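Local atomic coordinates of vanadium-dependent haloperoxidase (Zobellia galactanivorans, PDB entry 4CIT), a protein that binds vanadate and, as a vanadium-dependent iodoperoxidase, probably uses it to oxidise iodide with hydrogen peroxide. Residues 36-41 against 308-313; 112-117 against 139-144; 119-124 against 129-134. All coordinates share one frame; numbering follows the deposited sequence. Where two conformers were deposited one is given.

Contact 1 of 3, residues 36-41 against 308-313; sequences ITPEEL and AKTLFA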
loop_
_atom_site.group_PDB
_atom_site.type_symbol
_atom_site.label_atom_id
_atom_site.label_comp_id
_atom_site.label_asym_id
_atom_site.label_seq_id
_atom_site.Cartn_x
_atom_site.Cartn_y
_atom_site.Cartn_z
ATOM N N ILE A 36 -14.345 -20.896 7.682
ATOM C CA ILE A 36 -13.699 -19.619 7.560
ATOM C C ILE A 36 -13.463 -19.468 6.069
ATOM O O ILE A 36 -12.993 -20.365 5.410
ATOM C CB ILE A 36 -12.352 -19.626 8.291
ATOM C CG1 ILE A 36 -12.534 -19.844 9.760
ATOM C CG2 ILE A 36 -11.632 -18.280 8.052
ATOM C CD1 ILE A 36 -13.379 -18.819 10.462
ATOM N N THR A 37 -13.796 -18.320 5.512
ATOM C CA THR A 37 -13.570 -18.125 4.081
ATOM C C THR A 37 -12.672 -16.873 3.853
ATOM O O THR A 37 -12.430 -16.076 4.759
ATOM C CB THR A 37 -14.871 -17.867 3.333
ATOM O OG1 THR A 37 -15.478 -16.728 3.938
ATOM C CG2 THR A 37 -15.761 -19.170 3.335
ATOM N N PRO A 38 -12.179 -16.725 2.623
ATOM C CA PRO A 38 -11.322 -15.551 2.370
ATOM C C PRO A 38 -12.078 -14.273 2.580
ATOM O O PRO A 38 -11.476 -13.225 2.946
ATOM C CB PRO A 38 -10.961 -15.677 0.880
ATOM C CG PRO A 38 -11.415 -17.046 0.432
ATOM C CD PRO A 38 -12.217 -17.694 1.503
ATOM N N GLU A 39 -13.401 -14.326 2.447
ATOM C CA GLU A 39 -14.170 -13.074 2.684
ATOM C C GLU A 39 -14.089 -12.538 4.141
ATOM O O GLU A 39 -14.304 -11.349 4.352
ATOM C CB GLU A 39 -15.582 -13.203 2.152
ATOM C CG GLU A 39 -15.617 -13.377 0.596
ATOM C CD GLU A 39 -15.459 -14.790 -0.004
ATOM O OE1 GLU A 39 -15.085 -15.844 0.635
ATOM O OE2 GLU A 39 -15.738 -14.867 -1.212
ATOM N N GLU A 40 -13.761 -13.399 5.131
ATOM C CA GLU A 40 -13.601 -12.939 6.447
ATOM C C GLU A 40 -12.262 -12.190 6.620
ATOM O O GLU A 40 -12.154 -11.237 7.395
ATOM C CB GLU A 40 -13.757 -14.103 7.450
ATOM C CG GLU A 40 -15.263 -14.367 7.544
ATOM C CD GLU A 40 -15.649 -15.734 7.962
ATOM O OE1 GLU A 40 -14.768 -16.625 7.948
ATOM O OE2 GLU A 40 -16.853 -15.918 8.279
ATOM N N LEU A 41 -11.234 -12.630 5.893
ATOM C CA LEU A 41 -10.009 -11.856 5.847
ATOM C C LEU A 41 -10.307 -10.491 5.203
ATOM O O LEU A 41 -9.863 -9.411 5.703
ATOM C CB LEU A 41 -8.992 -12.647 5.077
ATOM C CG LEU A 41 -7.624 -12.020 4.807
ATOM C CD1 LEU A 41 -6.912 -11.661 6.068
ATOM C CD2 LEU A 41 -6.762 -12.974 3.954
ATOM N N ALA A 308 -5.859 -19.808 1.641
ATOM C CA ALA A 308 -4.407 -19.779 1.577
ATOM C C ALA A 308 -3.845 -19.035 0.382
ATOM O O ALA A 308 -2.896 -18.269 0.566
ATOM C CB ALA A 308 -3.789 -21.168 1.668
ATOM N N LYS A 309 -4.429 -19.212 -0.798
ATOM C CA LYS A 309 -3.967 -18.533 -2.010
ATOM C C LYS A 309 -4.257 -17.020 -1.888
ATOM O O LYS A 309 -3.428 -16.204 -2.225
ATOM C CB LYS A 309 -4.648 -19.091 -3.221
ATOM C CG LYS A 309 -4.391 -18.396 -4.542
ATOM C CD LYS A 309 -2.975 -18.412 -4.926
ATOM C CE LYS A 309 -2.837 -17.886 -6.386
ATOM N NZ LYS A 309 -3.475 -18.756 -7.433
ATOM N N THR A 310 -5.396 -16.718 -1.363
ATOM C CA THR A 310 -5.755 -15.276 -1.099
ATOM C C THR A 310 -4.719 -14.630 -0.190
ATOM O O THR A 310 -4.231 -13.527 -0.453
ATOM C CB THR A 310 -7.155 -15.140 -0.508
ATOM O OG1 THR A 310 -8.079 -15.624 -1.443
ATOM C CG2 THR A 310 -7.522 -13.656 -0.188
ATOM N N LEU A 311 -4.420 -15.261 0.957
ATOM C CA LEU A 311 -3.407 -14.742 1.876
ATOM C C LEU A 311 -2.049 -14.625 1.366
ATOM O O LEU A 311 -1.373 -13.647 1.573
ATOM C CB LEU A 311 -3.462 -15.558 3.147
ATOM C CG LEU A 311 -2.897 -15.035 4.392
ATOM C CD1 LEU A 311 -3.226 -13.550 4.656
ATOM C CD2 LEU A 311 -3.393 -15.969 5.510
ATOM N N PHE A 312 -1.599 -15.624 0.605
ATOM C CA PHE A 312 -0.399 -15.555 -0.147
ATOM C C PHE A 312 -0.339 -14.306 -1.013
ATOM O O PHE A 312 0.648 -13.572 -0.958
ATOM C CB PHE A 312 -0.341 -16.807 -0.983
ATOM C CG PHE A 312 0.652 -16.810 -2.084
ATOM C CD1 PHE A 312 1.959 -17.051 -1.860
ATOM C CD2 PHE A 312 0.214 -16.714 -3.393
ATOM C CE1 PHE A 312 2.871 -17.095 -2.927
ATOM C CE2 PHE A 312 1.088 -16.831 -4.446
ATOM C CZ PHE A 312 2.419 -16.967 -4.230
ATOM N N ALA A 313 -1.345 -14.064 -1.770
ATOM C CA ALA A 313 -1.330 -12.955 -2.632
ATOM C C ALA A 313 -1.288 -11.586 -1.873
ATOM O O ALA A 313 -0.494 -10.637 -2.204
ATOM C CB ALA A 313 -2.498 -12.989 -3.559
#

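Contact 2 of 3, residues 112-117 against 139-144; sequences AVVAHM and MVWEGK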
loop_
_atom_site.group_PDB
_atom_site.type_symbol
_atom_site.label_atom_id
_atom_site.label_comp_id
_atom_site.label_asym_id
_atom_site.label_seq_id
_atom_site.Cartn_x
_atom_site.Cartn_y
_atom_site.Cartn_z
ATOM N N ALA A 112 -5.757 -17.671 11.984
ATOM C CA ALA A 112 -5.145 -16.656 11.075
ATOM C C ALA A 112 -5.982 -15.379 11.086
ATOM O O ALA A 112 -5.387 -14.290 11.119
ATOM C CB ALA A 112 -5.003 -17.218 9.685
ATOM N N VAL A 113 -7.317 -15.477 10.993
ATOM C CA VAL A 113 -8.204 -14.292 11.062
ATOM C C VAL A 113 -8.087 -13.585 12.414
ATOM O O VAL A 113 -8.018 -12.368 12.483
ATOM C CB VAL A 113 -9.674 -14.548 10.671
ATOM C CG1 VAL A 113 -10.427 -13.237 10.760
ATOM C CG2 VAL A 113 -9.670 -15.153 9.247
ATOM N N VAL A 114 -7.986 -14.339 13.471
ATOM C CA VAL A 114 -7.858 -13.778 14.818
ATOM C C VAL A 114 -6.571 -12.998 14.909
ATOM O O VAL A 114 -6.544 -11.871 15.390
ATOM C CB VAL A 114 -7.857 -14.939 15.884
ATOM C CG1 VAL A 114 -7.274 -14.498 17.211
ATOM C CG2 VAL A 114 -9.278 -15.418 16.199
ATOM N N ALA A 115 -5.471 -13.605 14.429
ATOM C CA ALA A 115 -4.145 -12.878 14.405
ATOM C C ALA A 115 -4.222 -11.552 13.599
ATOM O O ALA A 115 -3.715 -10.486 14.051
ATOM C CB ALA A 115 -3.078 -13.807 13.894
ATOM N N HIS A 116 -4.833 -11.641 12.415
ATOM C CA HIS A 116 -4.954 -10.483 11.499
ATOM C C HIS A 116 -5.724 -9.336 12.228
ATOM O O HIS A 116 -5.281 -8.184 12.249
ATOM C CB HIS A 116 -5.633 -10.891 10.224
ATOM C CG HIS A 116 -5.598 -9.850 9.185
ATOM N ND1 HIS A 116 -6.409 -8.740 9.221
ATOM C CD2 HIS A 116 -4.807 -9.717 8.080
ATOM C CE1 HIS A 116 -6.079 -7.939 8.208
ATOM N NE2 HIS A 116 -5.138 -8.530 7.491
ATOM N N MET A 117 -6.883 -9.676 12.836
ATOM C CA MET A 117 -7.661 -8.659 13.499
ATOM C C MET A 117 -6.943 -8.078 14.680
ATOM O O MET A 117 -6.990 -6.881 14.920
ATOM C CB MET A 117 -9.036 -9.195 13.910
ATOM C CG MET A 117 -9.897 -9.587 12.773
ATOM S SD MET A 117 -11.672 -10.015 13.122
ATOM C CE MET A 117 -11.384 -11.500 14.098
ATOM N N MET A 139 -18.786 -13.921 18.426
ATOM C CA MET A 139 -20.053 -14.365 19.018
ATOM C C MET A 139 -20.655 -15.516 18.240
ATOM O O MET A 139 -21.142 -16.512 18.824
ATOM C CB MET A 139 -21.057 -13.137 19.124
ATOM C CG MET A 139 -22.351 -13.538 19.700
ATOM S SD MET A 139 -23.550 -12.077 19.601
ATOM C CE MET A 139 -22.699 -11.111 20.733
ATOM N N VAL A 140 -20.557 -15.505 16.900
ATOM C CA VAL A 140 -21.126 -16.567 16.110
ATOM C C VAL A 140 -20.246 -17.799 16.258
ATOM O O VAL A 140 -20.722 -18.935 16.393
ATOM C CB VAL A 140 -21.171 -16.174 14.630
ATOM C CG1 VAL A 140 -21.526 -17.411 13.770
ATOM C CG2 VAL A 140 -22.243 -15.127 14.455
ATOM N N TRP A 141 -18.922 -17.593 16.219
ATOM C CA TRP A 141 -18.040 -18.759 16.292
ATOM C C TRP A 141 -18.169 -19.482 17.623
ATOM O O TRP A 141 -18.195 -20.742 17.636
ATOM C CB TRP A 141 -16.581 -18.297 16.128
ATOM C CG TRP A 141 -16.233 -17.818 14.772
ATOM C CD1 TRP A 141 -16.855 -18.084 13.611
ATOM C CD2 TRP A 141 -15.122 -16.902 14.449
ATOM N NE1 TRP A 141 -16.219 -17.378 12.559
ATOM C CE2 TRP A 141 -15.161 -16.670 13.056
ATOM C CE3 TRP A 141 -14.160 -16.257 15.216
ATOM C CZ2 TRP A 141 -14.207 -15.864 12.399
ATOM C CZ3 TRP A 141 -13.169 -15.459 14.552
ATOM C CH2 TRP A 141 -13.238 -15.262 13.152
ATOM N N GLU A 142 -18.166 -18.707 18.694
ATOM C CA GLU A 142 -18.220 -19.185 20.083
ATOM C C GLU A 142 -19.529 -19.891 20.260
ATOM O O GLU A 142 -19.585 -20.949 20.936
ATOM C CB GLU A 142 -18.106 -18.092 21.155
ATOM C CG GLU A 142 -17.889 -18.658 22.550
ATOM C CD GLU A 142 -17.972 -17.613 23.657
ATOM O OE1 GLU A 142 -17.747 -16.402 23.404
ATOM O OE2 GLU A 142 -18.231 -18.004 24.811
ATOM N N GLY A 143 -20.558 -19.359 19.636
ATOM C CA GLY A 143 -21.865 -20.004 19.658
ATOM C C GLY A 143 -21.999 -21.346 18.985
ATOM O O GLY A 143 -22.796 -22.169 19.447
ATOM N N LYS A 144 -21.260 -21.595 17.912
ATOM C CA LYS A 144 -21.333 -22.791 17.142
ATOM C C LYS A 144 -20.459 -23.899 17.725
ATOM O O LYS A 144 -20.813 -25.055 17.663
ATOM C CB LYS A 144 -20.730 -22.561 15.748
ATOM C CG LYS A 144 -21.492 -21.652 14.850
ATOM C CD LYS A 144 -20.895 -21.726 13.448
ATOM C CE LYS A 144 -21.250 -23.052 12.761
ATOM N NZ LYS A 144 -21.315 -22.730 11.308
#

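Contact 3 of 3, residues 119-124 against 129-134; sequences LSKRLI and RMESLR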
loop_
_atom_site.group_PDB
_atom_site.type_symbol
_atom_site.label_atom_id
_atom_site.label_comp_id
_atom_site.label_asym_id
_atom_site.label_seq_id
_atom_site.Cartn_x
_atom_site.Cartn_y
_atom_site.Cartn_z
ATOM N N LEU A 119 -3.655 -7.783 15.297
ATOM C CA LEU A 119 -2.583 -6.862 14.900
ATOM C C LEU A 119 -3.117 -5.625 14.215
ATOM O O LEU A 119 -2.597 -4.527 14.461
ATOM C CB LEU A 119 -1.539 -7.544 14.028
ATOM C CG LEU A 119 -0.824 -8.593 14.836
ATOM C CD1 LEU A 119 0.151 -9.219 13.956
ATOM C CD2 LEU A 119 -0.040 -8.027 16.001
ATOM N N SER A 120 -4.146 -5.788 13.405
ATOM C CA SER A 120 -4.790 -4.643 12.785
ATOM C C SER A 120 -5.271 -3.623 13.886
ATOM O O SER A 120 -5.027 -2.445 13.784
ATOM C CB SER A 120 -5.921 -5.034 11.947
ATOM O OG SER A 120 -5.496 -5.725 10.800
ATOM N N LYS A 121 -5.904 -4.136 14.934
ATOM C CA LYS A 121 -6.360 -3.363 16.084
ATOM C C LYS A 121 -5.204 -2.650 16.717
ATOM O O LYS A 121 -5.337 -1.461 17.027
ATOM C CB LYS A 121 -7.027 -4.257 17.103
ATOM C CG LYS A 121 -7.683 -3.623 18.306
ATOM C CD LYS A 121 -7.693 -4.615 19.467
ATOM C CE LYS A 121 -6.307 -4.672 20.103
ATOM N NZ LYS A 121 -6.245 -5.774 21.127
ATOM N N ARG A 122 -4.080 -3.309 16.937
ATOM C CA ARG A 122 -2.936 -2.645 17.518
ATOM C C ARG A 122 -2.374 -1.498 16.679
ATOM O O ARG A 122 -1.816 -0.557 17.267
ATOM C CB ARG A 122 -1.823 -3.610 17.804
ATOM C CG ARG A 122 -2.145 -4.674 18.780
ATOM C CD ARG A 122 -0.890 -5.436 19.151
ATOM N NE ARG A 122 -1.226 -6.741 19.674
ATOM C CZ ARG A 122 -0.294 -7.588 20.112
ATOM N NH1 ARG A 122 1.010 -7.233 20.091
ATOM N NH2 ARG A 122 -0.658 -8.779 20.574
ATOM N N LEU A 123 -2.544 -1.568 15.381
ATOM C CA LEU A 123 -1.879 -0.634 14.433
ATOM C C LEU A 123 -2.735 0.603 14.088
ATOM O O LEU A 123 -2.238 1.538 13.506
ATOM C CB LEU A 123 -1.549 -1.399 13.167
ATOM C CG LEU A 123 -0.386 -2.317 13.274
ATOM C CD1 LEU A 123 -0.410 -3.382 12.131
ATOM C CD2 LEU A 123 0.858 -1.478 13.232
ATOM N N ILE A 124 -3.987 0.613 14.494
ATOM C CA ILE A 124 -4.817 1.812 14.353
ATOM C C ILE A 124 -5.123 2.485 15.686
ATOM O O ILE A 124 -4.822 1.964 16.691
ATOM C CB ILE A 124 -6.059 1.621 13.451
ATOM C CG1 ILE A 124 -6.939 0.432 13.755
ATOM C CG2 ILE A 124 -5.648 1.471 12.019
ATOM C CD1 ILE A 124 -7.530 0.448 15.107
ATOM N N ARG A 129 -13.356 0.215 16.954
ATOM C CA ARG A 129 -13.933 -0.082 15.667
ATOM C C ARG A 129 -13.459 -1.377 15.071
ATOM O O ARG A 129 -14.150 -1.916 14.270
ATOM C CB ARG A 129 -13.725 1.067 14.673
ATOM C CG ARG A 129 -14.298 2.380 15.234
ATOM C CD ARG A 129 -14.104 3.537 14.243
ATOM N NE ARG A 129 -14.763 4.760 14.717
ATOM C CZ ARG A 129 -15.343 5.671 13.908
ATOM N NH1 ARG A 129 -15.309 5.570 12.580
ATOM N NH2 ARG A 129 -15.973 6.695 14.452
ATOM N N MET A 130 -12.258 -1.834 15.404
ATOM C CA MET A 130 -11.882 -3.252 15.060
ATOM C C MET A 130 -12.523 -4.206 16.035
ATOM O O MET A 130 -12.950 -5.278 15.639
ATOM C CB MET A 130 -10.398 -3.502 15.070
ATOM C CG MET A 130 -9.576 -2.982 13.914
ATOM S SD MET A 130 -9.925 -3.657 12.288
ATOM C CE MET A 130 -10.051 -5.408 12.678
ATOM N N GLU A 131 -12.546 -3.844 17.313
ATOM C CA GLU A 131 -13.104 -4.745 18.305
ATOM C C GLU A 131 -14.574 -5.066 17.989
ATOM O O GLU A 131 -15.024 -6.150 18.285
ATOM C CB GLU A 131 -12.969 -4.159 19.704
ATOM C CG GLU A 131 -11.536 -4.157 20.185
ATOM C CD GLU A 131 -11.328 -3.256 21.422
ATOM O OE1 GLU A 131 -12.211 -2.421 21.790
ATOM O OE2 GLU A 131 -10.280 -3.372 21.995
ATOM N N SER A 132 -15.345 -4.123 17.419
ATOM C CA SER A 132 -16.733 -4.393 17.081
ATOM C C SER A 132 -16.852 -5.460 16.013
ATOM O O SER A 132 -17.726 -6.352 16.104
ATOM C CB SER A 132 -17.566 -3.116 16.689
ATOM O OG SER A 132 -16.836 -2.525 15.629
ATOM N N LEU A 133 -15.977 -5.421 15.017
ATOM C CA LEU A 133 -16.029 -6.386 13.930
ATOM C C LEU A 133 -15.635 -7.762 14.522
ATOM O O LEU A 133 -16.324 -8.769 14.309
ATOM C CB LEU A 133 -14.986 -6.074 12.866
ATOM C CG LEU A 133 -14.780 -7.186 11.805
ATOM C CD1 LEU A 133 -16.033 -7.348 10.998
ATOM C CD2 LEU A 133 -13.592 -6.892 10.897
ATOM N N ARG A 134 -14.535 -7.751 15.255
ATOM C CA ARG A 134 -14.023 -8.965 15.900
ATOM C C ARG A 134 -15.109 -9.602 16.798
ATOM O O ARG A 134 -15.375 -10.839 16.740
ATOM C CB ARG A 134 -12.858 -8.607 16.793
ATOM C CG ARG A 134 -12.292 -9.757 17.545
ATOM C CD ARG A 134 -11.338 -9.226 18.610
ATOM N NE ARG A 134 -12.083 -8.614 19.695
ATOM C CZ ARG A 134 -11.524 -7.894 20.675
ATOM N NH1 ARG A 134 -10.191 -7.681 20.743
ATOM N NH2 ARG A 134 -12.293 -7.306 21.584
HETATM O O HOH W 1 -9.072 -5.923 22.483
#

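Contact 1 of 3, residues 36-41 against 308-313
Pro38 and Thr310 meet where the CA atoms of the two segments are nearest: the ring carbon CB of Pro38 lies 3.7 Å from OG1 of Thr310, and the two side chains run at about a right angle to each other. A second pair follows, one turn on along helix 38-55 but at the very next residue of helix 307-335, and it is wholly apolar. Methyl CD2 of Leu41 touches CD1 of Leu311 at 3.7 Å, again with the chains crossed, and both leucines gain this reach by placing CG anti to the backbone N (chi1 176° in Leu41, -160° in Leu311). The contact thus sets the beginning of helix 38-55 against the beginning of helix 307-335, a long helix of the alpha-helical PAP2-type fold whose other end carries Lys332 of the vanadate pocket. What fixes Thr310 lies in the second shell: its hydroxyl is hydrogen-bonded to Arg301 and to the carbonyl of Asp306, so this buried oxygen has its polar partners elsewhere and offers Pro38 plain packing. Beyond Leu311, helix 59-80 supplies Asn70, Ala73 and Val77. Within residues 36-41, Glu40 folds back over the helix start, where N of Thr37 donates to OE1 of Glu40 at 3.1 Å, arriving from above the carboxylate plane.

Contact 2 of 3, residues 112-117 against 139-144
Trp141 carries its whole side of this contact, sending the six-membered part of its indole across to Val113, Val114 and Met117. Val113 comes in at the ring edge, near its plane, with CG1 4.2 Å from CH2 of Trp141. Methyl CG2 of Val114 stands 4.2 Å from CZ3 of the tryptophan, and the terminal CE of Met117 lies 4.3 Å from its CH2; both approach obliquely. The three methyl groups therefore gather round one end of the indole, and the contact between them is purely apolar. At chi1 -70° the ring system leaves the backbone on the side opposite the carbonyl carbon and extends toward helix 108-123. That reach is needed, because the two partners are antiparallel arms of a helical hairpin that have spread apart: the axes of the short segments come no closer than 14.0 Å, with 151° between their directions, and even the pair with the nearest CA atoms, Val114 and Trp141, has them 11.4 Å apart. The indole bridges this separation. Ile34 and Ile36 of the N-terminal stretch add to the apolar surroundings of the indole, while Tyr138 and Leu137, earlier on helix 128-144, pack on Val114 and Met117 respectively. The other face of helix 128-144 is quite different. Met139, Val140, Glu142 and Gly143 are exposed there and make no contact with residues 112-117, whereas on helix 108-123 the inward side stays buried, with Ala112, Ala115 and His116 packed against helix 59-80.

Contact 3 of 3, residues 119-124 against 129-134
A single water ties Lys121 to Glu131 and Arg134, gripped by all three at once. It accepts from NH1 of Arg134 at 2.7 Å, lying in plane at the guanidinium edge, accepts again from NZ of Lys121 at 3.1 Å, and donates to OE2 of Glu131 at 2.9 Å. The water thus links charged groups that do not bond directly, and with the Glu131 carboxylate beside it, the closeness of the lysine and arginine is probably well tolerated. Lys121 has its own salt bridge to Glu118, one turn earlier on the same helix. A bend at chi3 (78°) turns the end of the lysine chain toward the water, while its CD rests 3.8 Å from OE2 of Glu131. CG of Glu131 lies over one face of the Arg134 guanidinium, 3.3 Å above the plane and offset toward the rim, and the chain runs on extended to bring its carboxylate to the water.

Inward of this partly exposed polar layer the packing is apolar. In one of the two conformers of Met130, its CB faces CB of Lys121 at 4.0 Å, and its CG meets CD1 of Ile124 at 4.2 Å, the latter two chains at about a right angle. With segment axes 9.5 Å apart and directions 163° from each other, helices 108-123 and 128-144 pair closely beside their short connection, as in the turn end of an antiparallel helical hairpin.

Overall arrangement
From the N terminus, the chain enters contact 1 at the start of helix 38-55 and returns to it only at residues 308-313, after a long excursion, about half of it helical. Contacts 2 and 3 both fall within that loop and both join helix 108-123 to helix 128-144. Contact 3 closes the short turn between these helices, and contact 2 encloses it, farther from the turn where the arms have diverged. Met117 bridges the pair, its sulfur packing on Arg134. Contacts 1 and 2 also touch: Leu41 packs on His116, and Ile36 on Val113. The N-terminal segment thereby lies between the hairpin and helix 307-335, which leads into the vanadate-binding part.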